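Local coordinates for protein exodeoxyribonuclease (Neisseria meningitidis, PDB 2JC5) that probably cleaves the DNA backbone at abasic sites during repair, as a metal-dependent AP endonuclease of the ExoA family, using bound magnesium or manganese, at residues I4-N8 with V145-D149; Y21-A25 with P51-H55; G56-C60 with V80-M84; E92-V96 with S107-P111; W188-R193 with R219-V225. One frame throughout, in Å; residues are numbered along the deposited sequence. Where two conformers were deposited one is given.

Interaction 1: residues I4-N8 with V145-D149; sequences IISAN and VVCGD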
# COMPACT_ATOMS: atom_id res chain seq x y z
N ILE A 4 9.70 2.88 6.58
CA ILE A 4 8.33 2.43 6.41
C ILE A 4 8.27 1.50 5.20
O ILE A 4 8.79 1.85 4.15
CB ILE A 4 7.33 3.58 6.19
CG1 ILE A 4 7.35 4.55 7.38
CG2 ILE A 4 5.94 3.00 6.01
CD1 ILE A 4 6.46 5.77 7.25
N ILE A 5 7.70 0.31 5.38
CA ILE A 5 7.60 -0.69 4.32
C ILE A 5 6.15 -0.91 4.00
O ILE A 5 5.35 -1.07 4.93
CB ILE A 5 8.27 -2.02 4.72
CG1 ILE A 5 9.76 -1.75 5.01
CG2 ILE A 5 8.06 -3.08 3.64
CD1 ILE A 5 10.60 -3.00 5.21
N SER A 6 5.81 -0.91 2.71
CA SER A 6 4.47 -1.26 2.25
C SER A 6 4.57 -2.56 1.47
O SER A 6 5.36 -2.66 0.55
CB SER A 6 3.91 -0.15 1.36
OG SER A 6 2.54 -0.39 1.05
N ALA A 7 3.76 -3.55 1.84
CA ALA A 7 3.81 -4.84 1.17
C ALA A 7 2.43 -5.45 1.05
O ALA A 7 1.77 -5.73 2.05
CB ALA A 7 4.76 -5.79 1.90
N ASN A 8 2.01 -5.68 -0.19
CA ASN A 8 0.88 -6.56 -0.43
C ASN A 8 1.41 -7.97 -0.39
O ASN A 8 2.25 -8.37 -1.22
CB ASN A 8 0.19 -6.22 -1.76
CG ASN A 8 -0.92 -7.20 -2.10
OD1 ASN A 8 -0.82 -8.41 -1.80
ND2 ASN A 8 -1.99 -6.71 -2.71
N VAL A 145 1.68 9.37 5.65
CA VAL A 145 2.08 8.45 4.59
C VAL A 145 0.91 7.51 4.35
O VAL A 145 0.52 6.78 5.26
CB VAL A 145 3.33 7.65 4.96
CG1 VAL A 145 3.77 6.74 3.78
CG2 VAL A 145 4.47 8.60 5.35
N VAL A 146 0.38 7.52 3.11
CA VAL A 146 -0.64 6.55 2.71
C VAL A 146 0.07 5.46 1.90
O VAL A 146 0.43 5.68 0.73
CB VAL A 146 -1.78 7.21 1.89
CG1 VAL A 146 -2.88 6.19 1.60
CG2 VAL A 146 -2.36 8.41 2.65
N CYS A 147 0.30 4.33 2.55
CA CYS A 147 0.94 3.17 1.96
C CYS A 147 -0.10 2.25 1.38
O CYS A 147 -1.13 2.01 2.00
CB CYS A 147 1.66 2.34 3.01
SG CYS A 147 3.10 3.05 3.70
N GLY A 148 0.19 1.65 0.23
CA GLY A 148 -0.51 0.45 -0.10
C GLY A 148 -0.54 0.11 -1.55
O GLY A 148 0.27 0.60 -2.34
N ASP A 149 -1.49 -0.75 -1.87
CA ASP A 149 -1.69 -1.25 -3.21
C ASP A 149 -2.87 -0.48 -3.77
O ASP A 149 -4.00 -0.66 -3.32
CB ASP A 149 -1.98 -2.74 -3.16
CG ASP A 149 -2.29 -3.35 -4.50
OD1 ASP A 149 -2.32 -2.64 -5.53
OD2 ASP A 149 -2.52 -4.59 -4.54

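Interaction 2: residues Y21-A25 with P51-H55; sequences YEYIA and PHGMH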
# COMPACT_ATOMS: atom_id res chain seq x y z
N TYR A 21 7.97 -13.18 7.71
CA TYR A 21 8.06 -12.87 9.13
C TYR A 21 9.49 -12.45 9.50
O TYR A 21 9.71 -11.45 10.20
CB TYR A 21 7.65 -14.07 9.97
CG TYR A 21 7.70 -13.81 11.45
CD1 TYR A 21 6.81 -12.94 12.03
CD2 TYR A 21 8.64 -14.45 12.27
CE1 TYR A 21 6.82 -12.70 13.37
CE2 TYR A 21 8.65 -14.20 13.64
CZ TYR A 21 7.74 -13.31 14.18
OH TYR A 21 7.72 -13.04 15.55
N GLU A 22 10.48 -13.21 9.04
CA GLU A 22 11.86 -12.92 9.37
C GLU A 22 12.28 -11.59 8.77
O GLU A 22 13.00 -10.81 9.39
CB GLU A 22 12.77 -14.05 8.89
CG GLU A 22 12.62 -15.35 9.68
CD GLU A 22 11.45 -16.24 9.25
OE1 GLU A 22 10.72 -15.89 8.31
OE2 GLU A 22 11.26 -17.33 9.84
N TYR A 23 11.78 -11.31 7.57
CA TYR A 23 12.05 -10.05 6.90
C TYR A 23 11.52 -8.84 7.67
O TYR A 23 12.15 -7.79 7.67
CB TYR A 23 11.43 -10.08 5.49
CG TYR A 23 11.56 -8.78 4.73
CD1 TYR A 23 12.78 -8.37 4.23
CD2 TYR A 23 10.45 -7.98 4.49
CE1 TYR A 23 12.91 -7.16 3.56
CE2 TYR A 23 10.56 -6.79 3.81
CZ TYR A 23 11.79 -6.38 3.34
OH TYR A 23 11.89 -5.19 2.64
N ILE A 24 10.37 -8.96 8.31
CA ILE A 24 9.87 -7.82 9.08
C ILE A 24 10.97 -7.31 10.02
O ILE A 24 11.21 -6.11 10.12
CB ILE A 24 8.59 -8.18 9.89
CG1 ILE A 24 7.41 -8.40 8.94
CG2 ILE A 24 8.26 -7.09 10.87
CD1 ILE A 24 6.15 -8.96 9.60
N ALA A 25 11.64 -8.23 10.72
CA ALA A 25 12.73 -7.88 11.65
C ALA A 25 14.02 -7.51 10.91
O ALA A 25 14.63 -6.48 11.19
CB ALA A 25 13.00 -9.02 12.63
N PRO A 51 3.89 -9.12 15.30
CA PRO A 51 5.14 -9.73 14.85
C PRO A 51 6.34 -9.11 15.58
O PRO A 51 6.48 -7.88 15.64
CB PRO A 51 5.19 -9.41 13.35
CG PRO A 51 4.24 -8.28 13.14
CD PRO A 51 3.20 -8.40 14.21
N HIS A 52 7.18 -9.97 16.17
CA HIS A 52 8.39 -9.52 16.87
C HIS A 52 8.06 -8.53 17.99
O HIS A 52 8.86 -7.64 18.30
CB HIS A 52 9.40 -8.90 15.89
CG HIS A 52 9.76 -9.80 14.76
ND1 HIS A 52 10.64 -10.86 14.90
CD2 HIS A 52 9.36 -9.81 13.46
CE1 HIS A 52 10.75 -11.47 13.73
NE2 HIS A 52 10.00 -10.85 12.85
N GLY A 53 6.87 -8.66 18.55
CA GLY A 53 6.42 -7.78 19.62
C GLY A 53 5.97 -6.40 19.19
O GLY A 53 5.72 -5.51 20.01
N MET A 54 5.83 -6.20 17.88
CA MET A 54 5.33 -4.94 17.37
C MET A 54 3.87 -4.81 17.74
O MET A 54 3.17 -5.80 17.94
CB MET A 54 5.50 -4.87 15.86
CG MET A 54 6.96 -4.82 15.44
SD MET A 54 7.15 -5.09 13.68
CE MET A 54 6.99 -3.47 13.03
N HIS A 55 3.41 -3.58 17.82
CA HIS A 55 2.00 -3.27 17.92
C HIS A 55 1.38 -3.53 16.55
O HIS A 55 2.03 -3.28 15.55
CB HIS A 55 1.84 -1.81 18.28
CG HIS A 55 2.40 -1.50 19.62
ND1 HIS A 55 1.64 -1.60 20.76
CD2 HIS A 55 3.65 -1.20 20.02
CE1 HIS A 55 2.39 -1.32 21.81
NE2 HIS A 55 3.62 -1.08 21.39

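Interaction 3: residues G56-C60 with V80-M84; sequences GHWHC and VQIGM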
# COMPACT_ATOMS: atom_id res chain seq x y z
N GLY A 56 0.17 -4.07 16.54
CA GLY A 56 -0.51 -4.40 15.29
C GLY A 56 -1.96 -4.02 15.35
O GLY A 56 -2.64 -4.23 16.36
N HIS A 57 -2.44 -3.43 14.25
CA HIS A 57 -3.83 -3.06 14.09
C HIS A 57 -4.24 -3.45 12.70
O HIS A 57 -3.50 -3.24 11.73
CB HIS A 57 -4.00 -1.58 14.33
CG HIS A 57 -3.67 -1.21 15.74
ND1 HIS A 57 -4.58 -1.34 16.76
CD2 HIS A 57 -2.50 -0.85 16.31
CE1 HIS A 57 -4.00 -1.02 17.90
NE2 HIS A 57 -2.73 -0.74 17.66
N TRP A 58 -5.41 -4.06 12.60
CA TRP A 58 -5.85 -4.62 11.33
C TRP A 58 -7.34 -4.39 11.10
O TRP A 58 -8.12 -4.14 12.06
CB TRP A 58 -5.52 -6.12 11.25
CG TRP A 58 -6.08 -6.88 12.41
CD1 TRP A 58 -7.35 -7.39 12.53
CD2 TRP A 58 -5.41 -7.19 13.63
NE1 TRP A 58 -7.50 -8.00 13.74
CE2 TRP A 58 -6.33 -7.89 14.44
CE3 TRP A 58 -4.13 -6.95 14.12
CZ2 TRP A 58 -6.00 -8.33 15.72
CZ3 TRP A 58 -3.81 -7.39 15.41
CH2 TRP A 58 -4.74 -8.07 16.18
N HIS A 59 -7.71 -4.46 9.83
CA HIS A 59 -9.12 -4.47 9.44
C HIS A 59 -9.29 -5.63 8.48
O HIS A 59 -8.78 -5.59 7.37
CB HIS A 59 -9.57 -3.18 8.77
CG HIS A 59 -11.06 -3.03 8.71
ND1 HIS A 59 -11.69 -1.95 8.13
CD2 HIS A 59 -12.05 -3.84 9.16
CE1 HIS A 59 -13.00 -2.09 8.26
NE2 HIS A 59 -13.24 -3.22 8.90
N CYS A 60 -10.02 -6.65 8.93
CA CYS A 60 -10.26 -7.85 8.14
C CYS A 60 -11.60 -7.76 7.43
O CYS A 60 -12.47 -6.95 7.80
CB CYS A 60 -10.23 -9.10 9.03
SG CYS A 60 -8.64 -9.37 9.85
N VAL A 80 -5.92 5.07 16.67
CA VAL A 80 -6.09 4.11 15.57
C VAL A 80 -7.50 4.26 15.00
O VAL A 80 -8.47 4.35 15.74
CB VAL A 80 -5.89 2.66 16.05
CG1 VAL A 80 -6.18 1.64 14.94
CG2 VAL A 80 -4.47 2.46 16.60
N GLN A 81 -7.59 4.35 13.66
CA GLN A 81 -8.84 4.32 12.96
C GLN A 81 -8.93 3.03 12.14
O GLN A 81 -8.09 2.77 11.27
CB GLN A 81 -8.96 5.54 12.05
CG GLN A 81 -10.27 5.65 11.30
CD GLN A 81 -10.30 6.76 10.30
OE1 GLN A 81 -9.55 7.71 10.41
NE2 GLN A 81 -11.15 6.62 9.29
N ILE A 82 -9.97 2.25 12.42
CA ILE A 82 -10.23 1.01 11.71
C ILE A 82 -11.36 1.28 10.72
O ILE A 82 -12.50 1.55 11.10
CB ILE A 82 -10.67 -0.12 12.68
CG1 ILE A 82 -9.63 -0.31 13.77
CG2 ILE A 82 -10.91 -1.43 11.92
CD1 ILE A 82 -8.27 -0.80 13.31
N GLY A 83 -11.03 1.22 9.44
CA GLY A 83 -11.99 1.48 8.41
C GLY A 83 -12.21 2.95 8.12
O GLY A 83 -11.79 3.83 8.88
N MET A 84 -12.92 3.19 7.03
CA MET A 84 -13.23 4.52 6.51
C MET A 84 -14.59 5.05 6.97
O MET A 84 -14.93 6.23 6.75
CB MET A 84 -13.25 4.46 4.99
CG MET A 84 -11.92 4.09 4.42
SD MET A 84 -11.87 4.27 2.65
CE MET A 84 -13.06 3.03 2.15

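Interaction 4: residues E92-V96 with S107-P111; sequences EGRFV and SLYLP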
# COMPACT_ATOMS: atom_id res chain seq x y z
N GLU A 92 -15.01 -5.05 3.45
CA GLU A 92 -13.92 -5.72 2.73
C GLU A 92 -12.54 -5.56 3.36
O GLU A 92 -11.58 -6.13 2.85
CB GLU A 92 -13.90 -5.23 1.28
CG GLU A 92 -15.25 -5.49 0.55
CD GLU A 92 -15.26 -5.19 -0.94
OE1 GLU A 92 -14.25 -4.67 -1.48
OE2 GLU A 92 -16.31 -5.49 -1.58
N GLY A 93 -12.42 -4.80 4.45
CA GLY A 93 -11.12 -4.69 5.15
C GLY A 93 -10.02 -4.04 4.32
O GLY A 93 -9.05 -4.69 3.94
N ARG A 94 -10.17 -2.75 4.06
CA ARG A 94 -9.30 -2.06 3.11
C ARG A 94 -8.55 -0.84 3.64
O ARG A 94 -7.73 -0.31 2.92
CB ARG A 94 -10.13 -1.66 1.89
CG ARG A 94 -10.64 -2.85 1.12
CD ARG A 94 -11.35 -2.46 -0.15
NE ARG A 94 -11.74 -3.65 -0.90
CZ ARG A 94 -10.94 -4.39 -1.64
NH1 ARG A 94 -9.68 -4.05 -1.83
NH2 ARG A 94 -11.40 -5.49 -2.24
N PHE A 95 -8.76 -0.43 4.89
CA PHE A 95 -8.18 0.82 5.40
C PHE A 95 -7.94 0.76 6.90
O PHE A 95 -8.88 0.49 7.67
CB PHE A 95 -9.13 1.98 5.07
CG PHE A 95 -8.67 3.34 5.54
CD1 PHE A 95 -8.84 3.73 6.85
CD2 PHE A 95 -8.11 4.25 4.65
CE1 PHE A 95 -8.41 5.00 7.28
CE2 PHE A 95 -7.70 5.52 5.07
CZ PHE A 95 -7.86 5.88 6.39
N VAL A 96 -6.69 1.00 7.30
CA VAL A 96 -6.32 1.19 8.72
C VAL A 96 -5.41 2.39 8.80
O VAL A 96 -4.52 2.55 7.96
CB VAL A 96 -5.61 -0.03 9.33
CG1 VAL A 96 -4.98 0.29 10.72
CG2 VAL A 96 -6.55 -1.19 9.42
N SER A 107 -2.50 1.97 5.90
CA SER A 107 -2.38 0.83 5.01
C SER A 107 -3.70 0.73 4.23
O SER A 107 -4.76 0.62 4.84
CB SER A 107 -2.15 -0.46 5.78
OG SER A 107 -1.89 -1.49 4.82
N LEU A 108 -3.59 0.77 2.90
CA LEU A 108 -4.71 0.86 1.98
C LEU A 108 -4.65 -0.26 0.96
O LEU A 108 -3.61 -0.48 0.36
CB LEU A 108 -4.62 2.18 1.21
CG LEU A 108 -5.62 2.37 0.06
CD1 LEU A 108 -7.04 2.56 0.56
CD2 LEU A 108 -5.23 3.56 -0.83
N TYR A 109 -5.77 -0.95 0.76
CA TYR A 109 -5.89 -1.94 -0.30
C TYR A 109 -7.05 -1.52 -1.18
O TYR A 109 -8.23 -1.74 -0.86
CB TYR A 109 -6.11 -3.33 0.27
CG TYR A 109 -6.16 -4.44 -0.75
CD1 TYR A 109 -5.38 -4.43 -1.90
CD2 TYR A 109 -7.00 -5.51 -0.55
CE1 TYR A 109 -5.43 -5.44 -2.80
CE2 TYR A 109 -7.06 -6.53 -1.46
CZ TYR A 109 -6.28 -6.50 -2.58
OH TYR A 109 -6.35 -7.53 -3.50
N LEU A 110 -6.71 -0.86 -2.29
CA LEU A 110 -7.71 -0.32 -3.21
C LEU A 110 -8.30 -1.46 -4.05
O LEU A 110 -7.58 -2.35 -4.45
CB LEU A 110 -7.06 0.75 -4.07
CG LEU A 110 -7.93 1.82 -4.69
CD1 LEU A 110 -7.16 3.14 -4.80
CD2 LEU A 110 -8.42 1.34 -6.05
N PRO A 111 -9.63 -1.50 -4.26
CA PRO A 111 -10.23 -2.60 -5.01
C PRO A 111 -9.64 -2.78 -6.41
O PRO A 111 -9.33 -1.78 -7.08
CB PRO A 111 -11.71 -2.19 -5.13
CG PRO A 111 -11.94 -1.27 -4.02
CD PRO A 111 -10.65 -0.53 -3.82

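Interaction 5: residues W188-R193 with R219-V225; sequences WTDMWR and RIDYQMV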
# COMPACT_ATOMS: atom_id res chain seq x y z
N TRP A 188 -0.47 15.56 -3.08
CA TRP A 188 0.26 14.41 -2.53
C TRP A 188 1.50 14.11 -3.37
O TRP A 188 1.51 14.31 -4.59
CB TRP A 188 -0.62 13.17 -2.45
CG TRP A 188 -1.69 13.28 -1.41
CD1 TRP A 188 -2.92 13.82 -1.57
CD2 TRP A 188 -1.60 12.86 -0.06
NE1 TRP A 188 -3.62 13.75 -0.39
CE2 TRP A 188 -2.83 13.17 0.56
CE3 TRP A 188 -0.61 12.24 0.69
CZ2 TRP A 188 -3.09 12.87 1.89
CZ3 TRP A 188 -0.87 11.94 2.03
CH2 TRP A 188 -2.10 12.26 2.60
N THR A 189 2.55 13.62 -2.72
CA THR A 189 3.79 13.25 -3.41
C THR A 189 3.84 11.73 -3.57
O THR A 189 3.76 11.00 -2.59
CB THR A 189 5.03 13.72 -2.61
OG1 THR A 189 5.05 15.15 -2.57
CG2 THR A 189 6.34 13.22 -3.21
N ASP A 190 4.04 11.28 -4.81
CA ASP A 190 4.29 9.89 -5.12
C ASP A 190 5.77 9.69 -4.82
O ASP A 190 6.64 10.11 -5.58
CB ASP A 190 3.92 9.67 -6.60
CG ASP A 190 4.28 8.32 -7.12
OD1 ASP A 190 4.97 7.56 -6.41
OD2 ASP A 190 3.86 8.04 -8.28
N MET A 191 6.06 9.07 -3.69
CA MET A 191 7.41 9.17 -3.14
C MET A 191 8.45 8.54 -4.05
O MET A 191 9.54 9.10 -4.25
CB MET A 191 7.48 8.57 -1.74
CG MET A 191 8.54 9.20 -0.87
SD MET A 191 8.32 10.99 -0.56
CE MET A 191 9.54 11.77 -1.64
N TRP A 192 8.13 7.37 -4.61
CA TRP A 192 9.06 6.69 -5.48
C TRP A 192 9.40 7.54 -6.71
O TRP A 192 10.57 7.72 -7.08
CB TRP A 192 8.50 5.34 -5.97
CG TRP A 192 9.46 4.68 -6.90
CD1 TRP A 192 9.49 4.76 -8.25
CD2 TRP A 192 10.61 3.91 -6.51
NE1 TRP A 192 10.58 4.05 -8.74
CE2 TRP A 192 11.28 3.52 -7.69
CE3 TRP A 192 11.12 3.49 -5.27
CZ2 TRP A 192 12.41 2.73 -7.68
CZ3 TRP A 192 12.26 2.71 -5.27
CH2 TRP A 192 12.90 2.35 -6.46
N ARG A 193 8.37 8.06 -7.36
CA ARG A 193 8.57 8.77 -8.63
C ARG A 193 9.28 10.08 -8.38
O ARG A 193 10.05 10.53 -9.24
CB ARG A 193 7.23 9.00 -9.31
CG ARG A 193 7.29 9.67 -10.64
CD ARG A 193 8.17 9.00 -11.64
NE ARG A 193 7.79 7.62 -11.90
CZ ARG A 193 8.60 6.56 -11.82
NH1 ARG A 193 9.87 6.66 -11.47
NH2 ARG A 193 8.10 5.35 -12.11
N ARG A 219 4.03 -0.85 -11.55
CA ARG A 219 4.18 -0.15 -10.28
C ARG A 219 2.78 0.29 -9.82
O ARG A 219 2.24 1.31 -10.27
CB ARG A 219 5.10 1.06 -10.42
CG ARG A 219 5.41 1.70 -9.07
CD ARG A 219 6.42 2.78 -9.21
NE ARG A 219 5.88 3.95 -9.87
CZ ARG A 219 5.40 5.02 -9.25
NH1 ARG A 219 5.38 5.08 -7.91
NH2 ARG A 219 4.93 6.03 -9.97
N ILE A 220 2.18 -0.53 -8.96
CA ILE A 220 0.84 -0.26 -8.44
C ILE A 220 0.82 -0.05 -6.92
O ILE A 220 -0.24 0.25 -6.37
CB ILE A 220 -0.17 -1.34 -8.87
CG1 ILE A 220 0.29 -2.73 -8.43
CG2 ILE A 220 -0.40 -1.27 -10.39
CD1 ILE A 220 -0.76 -3.84 -8.67
N ASP A 221 1.97 -0.20 -6.26
CA ASP A 221 2.13 0.05 -4.83
C ASP A 221 2.83 1.38 -4.67
O ASP A 221 3.75 1.69 -5.43
CB ASP A 221 2.93 -1.07 -4.19
CG ASP A 221 2.23 -2.42 -4.33
OD1 ASP A 221 1.38 -2.74 -3.46
OD2 ASP A 221 2.52 -3.17 -5.29
N TYR A 222 2.37 2.17 -3.71
CA TYR A 222 2.85 3.54 -3.51
C TYR A 222 3.03 3.86 -2.05
O TYR A 222 2.37 3.28 -1.19
CB TYR A 222 1.84 4.58 -4.01
CG TYR A 222 1.47 4.57 -5.46
CD1 TYR A 222 0.59 3.63 -5.97
CD2 TYR A 222 1.97 5.54 -6.32
CE1 TYR A 222 0.25 3.63 -7.30
CE2 TYR A 222 1.61 5.55 -7.65
CZ TYR A 222 0.74 4.60 -8.13
OH TYR A 222 0.37 4.65 -9.46
N GLN A 223 3.86 4.85 -1.79
CA GLN A 223 3.78 5.66 -0.57
C GLN A 223 3.46 7.08 -1.01
O GLN A 223 4.27 7.73 -1.65
CB GLN A 223 5.08 5.57 0.23
CG GLN A 223 5.34 4.16 0.76
CD GLN A 223 6.38 4.05 1.88
OE1 GLN A 223 6.71 5.00 2.59
NE2 GLN A 223 6.89 2.84 2.06
N MET A 224 2.22 7.51 -0.74
CA MET A 224 1.81 8.89 -1.03
C MET A 224 2.01 9.71 0.23
O MET A 224 1.52 9.33 1.29
CB MET A 224 0.34 8.96 -1.45
CG MET A 224 0.03 8.29 -2.78
SD MET A 224 0.73 9.24 -4.16
CE MET A 224 -0.18 8.50 -5.52
N VAL A 225 2.71 10.84 0.12
CA VAL A 225 3.21 11.55 1.30
C VAL A 225 2.86 13.04 1.26
O VAL A 225 2.83 13.66 0.19
CB VAL A 225 4.76 11.34 1.40
CG1 VAL A 225 5.32 11.90 2.70
CG2 VAL A 225 5.11 9.85 1.29
O HOH W 1 3.19 16.20 -0.82
O HOH W 2 5.51 5.71 -4.33
O HOH W 3 4.99 7.92 -12.68

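Interaction 1: residues I4-N8 with V145-D149
N8 and D149 meet in the predicted metal site, at the ends of the facing strands of the DNase I-like sandwich. N8 ND2 donates to D149 OD2 at 2.9 Å, the one hydrogen bond between the segments. It is bent, 137° at the hydrogen: the carboxylate receives it on the anti lone pair, the amide and carboxylate planes stand 55° apart, and the oxygen lies somewhat out of the amide plane. Both groups are also tied to loop backbone, N8 OD1 accepting from N10 N and D149 OD1, weakly, from N151 N.

Behind this polar end the contact is apolar packing between strands 2-8 and 143-147, whose local axes run 8.3 Å apart at 26°, as layers of a sandwich rather than sheet neighbours. I4 and V145 reach tip to tip, I4 CD1 lying 3.9 Å from V145 CG2. The other branch, I4 CG2, sits 3.7 Å from C147 SG; with the sulfur anti to its own carbonyl carbon, C147 leans toward I4 while its CB faces S6.

S6 puts its hydroxyl into the same interface: OG is 3.5 Å from C147 CB and approaches G148 N without the angle of a hydrogen bond, and its weak polar partner is Q35 NE2.

N8 and D149 are both predicted magnesium ligands, and D149 a predicted proton donor or acceptor. The hydrogen bond between them, with N10 and N151 holding the other oxygens, would restrain both side chains in rotation where the metal and substrate are expected to bind.

Interaction 2: residues Y21-A25 with P51-H55
Y21 and H52 form an offset aromatic stack that fastens helix 20-26 to the loop between helix 46-49 and strand 55-59, on the periphery of the DNase I-like fold. The ring centroids are 4.0 Å apart and the planes differ by 12°, with H52 NE2 over the middle of the tyrosine ring. On the opposite face of the imidazole lies A25 CB, 3.5 Å from its centroid in a CH-pi contact, so H52 is sandwiched between two residues one helical turn apart.

Two hydrogen bonds fix this arrangement. H52 NE2 donates to Y21 O at 2.7 Å, almost straight at 177°; the oxygen lies in the imidazole plane, while the donor stands above the plane of the carbonyl. H52 N, 3.2 Å away, donates to Y21 OH.

Apolar contacts lie beside the stack. Y21 CE1 touches P51 CB at 3.7 Å, and I24 CD1 meets the same P51 carbon. Y16 of helix 12-17 packs against I24 and P51, and Y72 of strand 69-73 against P51 and M54. I24 splits its branches: CG2, anti to the backbone N (chi1 of -69° for CG1), points to the loop's methionine, bringing it 3.6 Å from M54 SD.

Interaction 3: residues G56-C60 with V80-M84
Q81 NE2 donates to G83 O at 2.9 Å, a bond within segment 80-84 that lies in the carbonyl plane and ties the side chain to the turn leaving strand 79-82. No hydrogen bond crosses to 56-60; there the main contacts are CH-pi, with aliphatic groups over histidine faces. V80 CG2 sits squarely over the H57 imidazole, 3.6 Å from its centroid and 3° off the normal, while V80 CG1 touches the ring's CG and ND1 side.

I82 repeats the arrangement on H59, less centrally: its CG2, anti to the backbone N, is offset toward the rim and 3.6 Å from H59 CG. The other branch ends at CD1, 3.6 Å from W58 O. Strands 55-59 and 79-82 run at 22° to each other, 7.7 Å apart by their local axes, and belong to the two different sheets of the DNase I-like sandwich, at an edge of each. Between them the contact is made largely by side chains, without backbone pairing.

At the far end H59 ND1 lies 3.5 Å from G83 CA, so the ring rests against main chain where the glycine has no side chain. The W58 side chain turns away, and its NE1 is hydrogen-bonded to E41.

Interaction 4: residues E92-V96 with S107-P111
R94 reaches along the backbone of 107-111 and bonds Y109 O with NH1, at 2.9 Å and 165°. The acceptor lies in the guanidinium plane, but the nitrogen stands well above the plane of the carbonyl. The same NH1 hangs over one face of the Y109 ring, 3.3 Å from Y109 CD2, with the guanidinium and ring planes 33° apart. P111 lies against a face of the guanidinium, its CA above the plane and its CG 3.9 Å from R94 NE. An extended chain from CG to NE carries the group there past Y109 O.

Main-chain bonds hold this register. Y109 N donates to R94 O at 3.0 Å, and V96 pairs with S107 through V96 N to S107 O and S107 N to V96 O, the latter 2.9 Å. F95 and L108 form the non-hydrogen-bonded antiparallel pair between them.

In the next shell E92 OE1 receives R94 NE in a salt bridge at 2.8 Å, using its anti lone pair, with a weak second bond from NH2. E92 OE2 is itself paired with R119, so the carboxylate links two arginines. Y109 is a predicted active-site residue, and R94 touches both its ring and its carbonyl oxygen.

The segments belong to the hairpin 95-100/103-109: F126 and F130 of helix 117-139 pack on L108, while S107 and V96 face strand 69-73 of the other sheet.

Interaction 5: residues W188-R193 with R219-V225
A short antiparallel strand pair running straight into a helix joins 188-193 to strand 217-225. T189 and V225 are its hydrogen-bonded pair, T189 N to V225 O and V225 N to T189 O, both 2.9 Å. The chain then enters helix 191-195, and M191 N still donates to Q223 O, at 3.0 Å.

D190, the N-cap residue, turns its carboxylate to R219 in an end-on, two-nitrogen salt bridge: R219 NH1 to D190 OD1 at 2.9 Å and NH2 to OD2 at 2.8 Å, the planes nearly coplanar. D190 CG is anti to its backbone N (chi1 173°), which sends it out toward the arginine. The edge of the Y222 ring meets the same carboxylate. Water 2 donates to D190 OD1 and accepts from W192 N and Q223 N, bridging cap, helix and strand.

This pair lies at one margin of the sheet that also holds strand 143-147. W192 CD1 lies over a face of the R219 guanidinium, and R193 and R219 come together around D158, a salt-bridge partner of both. On the face opposite D190 and M224, M191 SD packs 3.9 Å from V225 CG2; W188 CE3 lies 4.0 Å from M224 CB.

Interaction 1 lies at the core, about 3 Å from the centre of the chain. Strands 103-109 (interaction 4) and 217-225 (interaction 5) flank its strand 143-147: C147 O to L108 N is 2.9 Å and V146 N to M224 O is 2.8 Å. Strand 79-82 of interaction 3 adds to the same sheet through G83 N to F95 O, 2.9 Å, while interaction 2, centred about 16 Å from interaction 1, touches it through I5 CD1 and Y23 OH. The predicted catalytic residues meet where 1, 4 and 5 converge: D149 OD2 is 3.5 Å from Y109 CE1, and D149 CB is 3.4 Å from D221 OD1. The bound magnesium, held by N10 and E36, lies about 4 Å from the N8 side chain.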